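Local coordinates for 'Carboxyl esterase 2 (Tuber melanosporum Mel28, PDB 5MIF), which is a fungal carboxylesterase of the alpha/beta hydrolase fold, related to archaeal enzymes, that probably hydrolyses carboxylic ester bonds, at residues I136-A141 against T334-G339; D147-P152 against N160-A165; R299-K302 against R306-I309. All blocks are in the same frame, centred on the assembly; numbering follows the deposited sequence.

Interaction 1. Residues I136-A141 against T334-G339; sequences IRESGA and TIELIG
Ser139, in the last turn of helix 129-139, comes against Gly339 of helix 329-345 with their CA atoms 4.4 Å apart, a close approach that brings the backbones into direct contact. Gly339 makes this possible: Glu138 CB sits 3.7 Å from Gly339 CA, and a CB on Gly339 would run into it. Beside this point Ser139 CA lies 3.3 Å from Gly339 O in a CA-H...O contact. Ser139 OG bonds back to its own helix at Leu135 O and also accepts from Ala141 N at 2.9 Å in an ST turn, just where Gly140 leaves the helix with positive phi. Further along, Glu138 bends at chi2 (-59°) and sets CG and CD alongside Glu336, with Glu138 CD 3.9 Å from Glu336 CB. The two side chains point the same way, carboxylate planes 76° apart, with Glu138 OE2 4.1 Å from Glu336 OE1. Arg137 NH1 makes a salt bridge to Glu138 OE2 at 2.9 Å, on its anti side but 25° out of the carboxylate plane. Lys344 of the second subunit makes salt bridges to both glutamates and Lys341 of that subunit to Glu336. The two helices thus present paired acids at the dimer interface, whose mutual repulsion is probably offset by Arg137 and the partner's lysines.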
# COMPACT_ATOMS: atom_id res chain seq x y z
N ILE A 136 2.95 17.65 1.18
CA ILE A 136 3.19 18.72 0.22
C ILE A 136 4.21 18.29 -0.83
O ILE A 136 4.01 18.55 -2.02
CB ILE A 136 3.65 20.00 0.91
CG1 ILE A 136 2.46 20.61 1.66
CG2 ILE A 136 4.19 21.00 -0.12
CD1 ILE A 136 2.81 21.86 2.40
N ARG A 137 5.28 17.61 -0.41
CA ARG A 137 6.28 17.18 -1.38
C ARG A 137 5.68 16.23 -2.40
O ARG A 137 5.86 16.42 -3.59
CB ARG A 137 7.48 16.50 -0.71
CG ARG A 137 8.62 16.21 -1.70
CD ARG A 137 9.49 15.06 -1.25
NE ARG A 137 9.72 15.11 0.19
CZ ARG A 137 9.30 14.19 1.05
NH1 ARG A 137 8.61 13.13 0.61
NH2 ARG A 137 9.55 14.33 2.34
N GLU A 138 4.94 15.22 -1.92
CA GLU A 138 4.41 14.18 -2.80
C GLU A 138 3.14 14.57 -3.57
O GLU A 138 2.97 14.17 -4.71
CB GLU A 138 4.12 12.89 -2.03
CG GLU A 138 5.30 12.29 -1.31
CD GLU A 138 6.44 11.93 -2.27
OE1 GLU A 138 6.20 11.83 -3.49
OE2 GLU A 138 7.58 11.78 -1.79
N SER A 139 2.25 15.35 -2.95
CA SER A 139 0.98 15.64 -3.61
C SER A 139 1.04 16.84 -4.55
O SER A 139 0.25 16.93 -5.50
CB SER A 139 -0.12 15.87 -2.57
OG SER A 139 -0.02 17.17 -2.01
N GLY A 140 1.94 17.77 -4.28
CA GLY A 140 1.98 19.03 -5.01
C GLY A 140 0.78 19.92 -4.71
O GLY A 140 0.60 20.96 -5.33
N ALA A 141 -0.02 19.52 -3.73
CA ALA A 141 -1.20 20.29 -3.36
C ALA A 141 -0.94 21.18 -2.15
O ALA A 141 0.02 20.96 -1.40
CB ALA A 141 -2.38 19.36 -3.08
N THR A 334 3.95 3.87 2.20
CA THR A 334 2.53 4.19 2.20
C THR A 334 2.32 5.69 2.34
O THR A 334 1.35 6.24 1.81
CB THR A 334 1.79 3.43 3.30
OG1 THR A 334 2.32 3.79 4.56
CG2 THR A 334 2.01 1.93 3.10
N ILE A 335 3.24 6.38 3.01
CA ILE A 335 3.14 7.83 3.10
C ILE A 335 3.29 8.48 1.72
O ILE A 335 2.53 9.38 1.37
CB ILE A 335 4.19 8.41 4.08
CG1 ILE A 335 3.80 8.04 5.52
CG2 ILE A 335 4.26 9.93 3.97
CD1 ILE A 335 4.90 8.26 6.54
N GLU A 336 4.23 8.01 0.91
CA GLU A 336 4.32 8.59 -0.43
C GLU A 336 3.16 8.14 -1.32
O GLU A 336 2.70 8.91 -2.15
CB GLU A 336 5.68 8.29 -1.07
CG GLU A 336 6.22 6.92 -0.83
CD GLU A 336 7.75 6.88 -0.85
OE1 GLU A 336 8.39 7.95 -0.71
OE2 GLU A 336 8.31 5.78 -0.97
N LEU A 337 2.66 6.92 -1.12
CA LEU A 337 1.45 6.47 -1.83
C LEU A 337 0.31 7.45 -1.57
O LEU A 337 -0.38 7.91 -2.50
CB LEU A 337 1.04 5.06 -1.39
CG LEU A 337 -0.26 4.53 -2.03
CD1 LEU A 337 -0.10 4.37 -3.54
CD2 LEU A 337 -0.71 3.22 -1.40
N ILE A 338 0.11 7.78 -0.30
CA ILE A 338 -0.94 8.72 0.09
C ILE A 338 -0.80 10.05 -0.65
O ILE A 338 -1.76 10.50 -1.30
CB ILE A 338 -0.95 8.97 1.62
CG1 ILE A 338 -1.58 7.78 2.33
CG2 ILE A 338 -1.74 10.22 1.94
CD1 ILE A 338 -1.29 7.72 3.83
N GLY A 339 0.39 10.65 -0.60
CA GLY A 339 0.63 11.90 -1.31
C GLY A 339 0.47 11.73 -2.81
O GLY A 339 -0.15 12.56 -3.48

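Interaction 2. Residues D147-P152 against N160-A165; sequences DYTLTP and NEQCYA
Gln162, on the first turns of helix 158-173, reaches across to Thr149 in the loop that leads from strand 142-147 into that helix, a strand-to-helix connection of the alpha/beta hydrolase fold. Its CG is anti to the carbonyl carbon (chi1 -77°) and the chain runs on extended, carrying the amide to the loop. Both ends of that amide are used on one residue: Thr149 N donates to Gln162 OE1 at 2.7 Å, tilted 17° from the carbonyl plane, and Gln162 NE2 donates to Thr149 OG1 at 2.9 Å, with OG1 close to the amide plane. Thr149 OG1 lies beside its own backbone N, so the donor and acceptor of Thr149 face the glutamine together. The paired bonds fix the rotation of the amide, and NE2 has a further, weak bond to the backbone O of Asn89. A leucine in place of Gln162 would probably leave Thr149 N without its acceptor and OG1 without its donor, freeing the loop to shift against the helix. Tyr148 CB packs against Gln162 OE1 at 3.4 Å. From there the ring heads away from the glutamine toward His116, on which it stacks and to whose backbone O its OH is hydrogen-bonded, near the probable nucleophile elbow. Cys163, whose side chain also touches Val199 of helix 191-206, approaches this ring obliquely, its SG 4.7 Å from the centroid, 46° off the ring normal and 3.9 Å from Tyr148 CD2.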
# COMPACT_ATOMS: atom_id res chain seq x y z
N ASP A 147 -6.46 23.57 12.97
CA ASP A 147 -5.94 23.49 14.33
C ASP A 147 -7.10 23.63 15.32
O ASP A 147 -7.22 24.64 16.02
CB ASP A 147 -4.87 24.58 14.54
CG ASP A 147 -4.01 24.35 15.78
OD1 ASP A 147 -4.02 23.24 16.36
OD2 ASP A 147 -3.27 25.29 16.14
N TYR A 148 -7.96 22.62 15.35
CA TYR A 148 -9.17 22.66 16.16
C TYR A 148 -8.85 22.64 17.67
O TYR A 148 -7.75 22.25 18.08
CB TYR A 148 -10.07 21.47 15.79
CG TYR A 148 -9.36 20.14 15.94
CD1 TYR A 148 -9.37 19.47 17.16
CD2 TYR A 148 -8.66 19.57 14.88
CE1 TYR A 148 -8.72 18.26 17.31
CE2 TYR A 148 -8.00 18.35 15.02
CZ TYR A 148 -8.03 17.71 16.24
OH TYR A 148 -7.37 16.50 16.40
N THR A 149 -9.81 23.05 18.49
CA THR A 149 -9.58 23.10 19.93
C THR A 149 -9.49 21.71 20.55
O THR A 149 -10.29 20.82 20.24
CB THR A 149 -10.71 23.88 20.63
OG1 THR A 149 -10.85 25.16 20.01
CG2 THR A 149 -10.39 24.06 22.11
N LEU A 150 -8.51 21.51 21.43
CA LEU A 150 -8.26 20.21 22.03
C LEU A 150 -9.09 19.95 23.29
O LEU A 150 -9.49 20.88 23.98
CB LEU A 150 -6.77 20.09 22.34
CG LEU A 150 -5.89 20.29 21.09
CD1 LEU A 150 -4.42 20.44 21.43
CD2 LEU A 150 -6.07 19.12 20.14
N THR A 151 -9.33 18.68 23.60
CA THR A 151 -9.98 18.31 24.84
C THR A 151 -9.01 18.50 26.02
O THR A 151 -7.80 18.44 25.84
CB THR A 151 -10.46 16.85 24.82
OG1 THR A 151 -9.32 15.99 24.73
CG2 THR A 151 -11.38 16.60 23.62
N PRO A 152 -9.55 18.76 27.24
CA PRO A 152 -10.98 18.88 27.54
C PRO A 152 -11.49 20.31 27.52
O PRO A 152 -12.58 20.55 28.06
CB PRO A 152 -11.06 18.30 28.96
CG PRO A 152 -9.75 18.72 29.58
CD PRO A 152 -8.72 18.77 28.46
N ASN A 160 -15.47 18.41 15.87
CA ASN A 160 -16.10 18.01 14.62
C ASN A 160 -16.70 19.20 13.88
O ASN A 160 -16.49 19.36 12.67
CB ASN A 160 -17.20 16.98 14.89
CG ASN A 160 -16.72 15.86 15.80
OD1 ASN A 160 -16.35 16.10 16.95
ND2 ASN A 160 -16.75 14.63 15.30
N GLU A 161 -17.46 20.02 14.60
CA GLU A 161 -18.14 21.16 13.99
C GLU A 161 -17.16 22.27 13.64
O GLU A 161 -17.38 23.02 12.70
CB GLU A 161 -19.25 21.68 14.90
CG GLU A 161 -20.41 20.68 15.10
CD GLU A 161 -21.25 20.43 13.85
OE1 GLU A 161 -21.12 21.17 12.86
OE2 GLU A 161 -22.08 19.49 13.86
N GLN A 162 -16.08 22.38 14.41
CA GLN A 162 -15.02 23.33 14.06
C GLN A 162 -14.44 22.95 12.70
O GLN A 162 -14.30 23.79 11.81
CB GLN A 162 -13.90 23.34 15.10
CG GLN A 162 -14.23 24.10 16.39
CD GLN A 162 -13.04 24.18 17.32
OE1 GLN A 162 -12.37 23.18 17.57
NE2 GLN A 162 -12.75 25.38 17.82
N CYS A 163 -14.11 21.66 12.55
CA CYS A 163 -13.53 21.14 11.32
C CYS A 163 -14.51 21.31 10.17
O CYS A 163 -14.13 21.75 9.08
CB CYS A 163 -13.16 19.67 11.48
SG CYS A 163 -11.77 19.42 12.56
N TYR A 164 -15.77 20.97 10.41
CA TYR A 164 -16.79 21.16 9.40
C TYR A 164 -16.89 22.63 9.01
O TYR A 164 -16.89 22.95 7.82
CB TYR A 164 -18.15 20.63 9.87
CG TYR A 164 -19.23 20.88 8.86
CD1 TYR A 164 -19.39 20.04 7.77
CD2 TYR A 164 -20.07 21.98 8.96
CE1 TYR A 164 -20.37 20.26 6.83
CE2 TYR A 164 -21.05 22.22 8.03
CZ TYR A 164 -21.20 21.36 6.96
OH TYR A 164 -22.18 21.60 6.02
N ALA A 165 -16.94 23.53 10.00
CA ALA A 165 -17.10 24.96 9.70
C ALA A 165 -15.90 25.56 8.94
O ALA A 165 -16.07 26.42 8.07
CB ALA A 165 -17.34 25.76 11.01

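Interaction 3. Residues R299-K302 against R306-I309; sequences RLQK and RAAI
Gln301 lays its extended side chain across Ile309, the amide crossing the end of the isoleucine obliquely with NE2 3.5 Å from Ile309 CD1 and CD 3.8 Å from the same methyl. The chain leaves the helix with CG anti to the carbonyl carbon (chi1 -80°) and stays straight at chi2, which brings the amide up to the strand backbone. There Gln301 NE2 donates to Ala307 O at 3.0 Å in a nearly straight bond, 171° at the hydrogen. The acceptor lies in the plane of the glutamine amide, while the donor is tilted 24° from the carbonyl plane of Ala307. Helix 290-302 and strand 307-312 are the last two elements of a beta-alpha-beta unit that starts with strand 279-284, so the bond ties the end of the crossover helix to the start of strand 307-312, one of the two outermost strands of this chain's sheet. Next to this bond the contact is apolar: Leu300 CB meets Ala307 CB at 3.8 Å, and its CD1 branch comes to 4.1 Å from that same methyl. Leu300 also touches Thr279 of the neighbouring strand. Ile309 also makes backbone hydrogen bonds to the second subunit and packs on its Leu313, while Gln301 packs on Asp36 of that subunit.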
# COMPACT_ATOMS: atom_id res chain seq x y z
N ARG A 299 -17.28 -1.98 4.70
CA ARG A 299 -18.61 -1.42 4.67
C ARG A 299 -18.78 -0.43 3.50
O ARG A 299 -19.78 -0.48 2.78
CB ARG A 299 -18.91 -0.77 6.02
CG ARG A 299 -20.27 -0.22 6.12
CD ARG A 299 -20.91 -0.48 7.46
NE ARG A 299 -22.27 -0.00 7.34
CZ ARG A 299 -22.81 0.96 8.06
NH1 ARG A 299 -22.11 1.54 9.04
NH2 ARG A 299 -24.06 1.32 7.82
N LEU A 300 -17.80 0.43 3.26
CA LEU A 300 -17.83 1.33 2.10
C LEU A 300 -17.85 0.54 0.79
O LEU A 300 -18.55 0.90 -0.16
CB LEU A 300 -16.63 2.27 2.10
CG LEU A 300 -16.51 3.27 3.25
CD1 LEU A 300 -15.19 4.02 3.15
CD2 LEU A 300 -17.68 4.23 3.19
N GLN A 301 -17.06 -0.53 0.74
CA GLN A 301 -16.97 -1.36 -0.46
C GLN A 301 -18.33 -1.97 -0.81
O GLN A 301 -18.81 -1.85 -1.93
CB GLN A 301 -15.94 -2.46 -0.28
CG GLN A 301 -14.51 -1.98 -0.49
CD GLN A 301 -13.50 -3.08 -0.28
OE1 GLN A 301 -13.84 -4.20 0.10
NE2 GLN A 301 -12.23 -2.77 -0.56
N LYS A 302 -18.95 -2.59 0.19
CA LYS A 302 -20.28 -3.20 0.06
C LYS A 302 -21.35 -2.22 -0.40
O LYS A 302 -22.30 -2.60 -1.09
CB LYS A 302 -20.66 -3.82 1.41
CG LYS A 302 -22.13 -4.17 1.58
CD LYS A 302 -22.35 -4.79 2.95
CE LYS A 302 -23.77 -4.55 3.46
NZ LYS A 302 -24.28 -5.71 4.24
N ARG A 306 -16.12 3.63 -4.01
CA ARG A 306 -14.77 3.20 -4.36
C ARG A 306 -13.84 3.37 -3.15
O ARG A 306 -13.46 4.48 -2.79
CB ARG A 306 -14.21 3.98 -5.56
CG ARG A 306 -14.75 3.50 -6.91
CD ARG A 306 -14.05 4.17 -8.09
NE ARG A 306 -12.65 3.75 -8.24
CZ ARG A 306 -12.28 2.63 -8.87
NH1 ARG A 306 -13.20 1.83 -9.39
NH2 ARG A 306 -10.99 2.31 -8.97
N ALA A 307 -13.50 2.25 -2.51
CA ALA A 307 -12.70 2.30 -1.31
C ALA A 307 -11.59 1.27 -1.35
O ALA A 307 -11.84 0.07 -1.48
CB ALA A 307 -13.57 2.10 -0.07
N ALA A 308 -10.35 1.75 -1.22
CA ALA A 308 -9.19 0.88 -1.16
C ALA A 308 -8.73 0.75 0.30
O ALA A 308 -8.69 1.73 1.04
CB ALA A 308 -8.06 1.43 -2.03
N ILE A 309 -8.40 -0.47 0.70
CA ILE A 309 -7.92 -0.73 2.06
C ILE A 309 -6.60 -1.49 2.05
O ILE A 309 -6.46 -2.56 1.45
CB ILE A 309 -8.94 -1.55 2.90
CG1 ILE A 309 -10.37 -1.07 2.66
CG2 ILE A 309 -8.56 -1.49 4.37
CD1 ILE A 309 -11.40 -2.17 2.79

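From the N terminus, the chain first enters interaction 1 at 136-141, then runs through strand 142-147 to interaction 2, which closes a short loop between 147-152 and 160-165. Much later, interaction 3 closes a still shorter loop, joining 299-302 to 306-309, before 334-339 returns to complete interaction 1. The long loop of interaction 1 therefore encloses the two others, which follow one another in series without crossing. Interaction 1 joins helices 129-139 and 329-345, interaction 2 secures a strand-to-helix connection, and interaction 3 fastens helix 290-302 to strand 307-312, outermost within this chain. Interactions 1 and 3 both touch the second subunit; interaction 2 lies across the chain's centre from interaction 1, their centres about 25 Å apart.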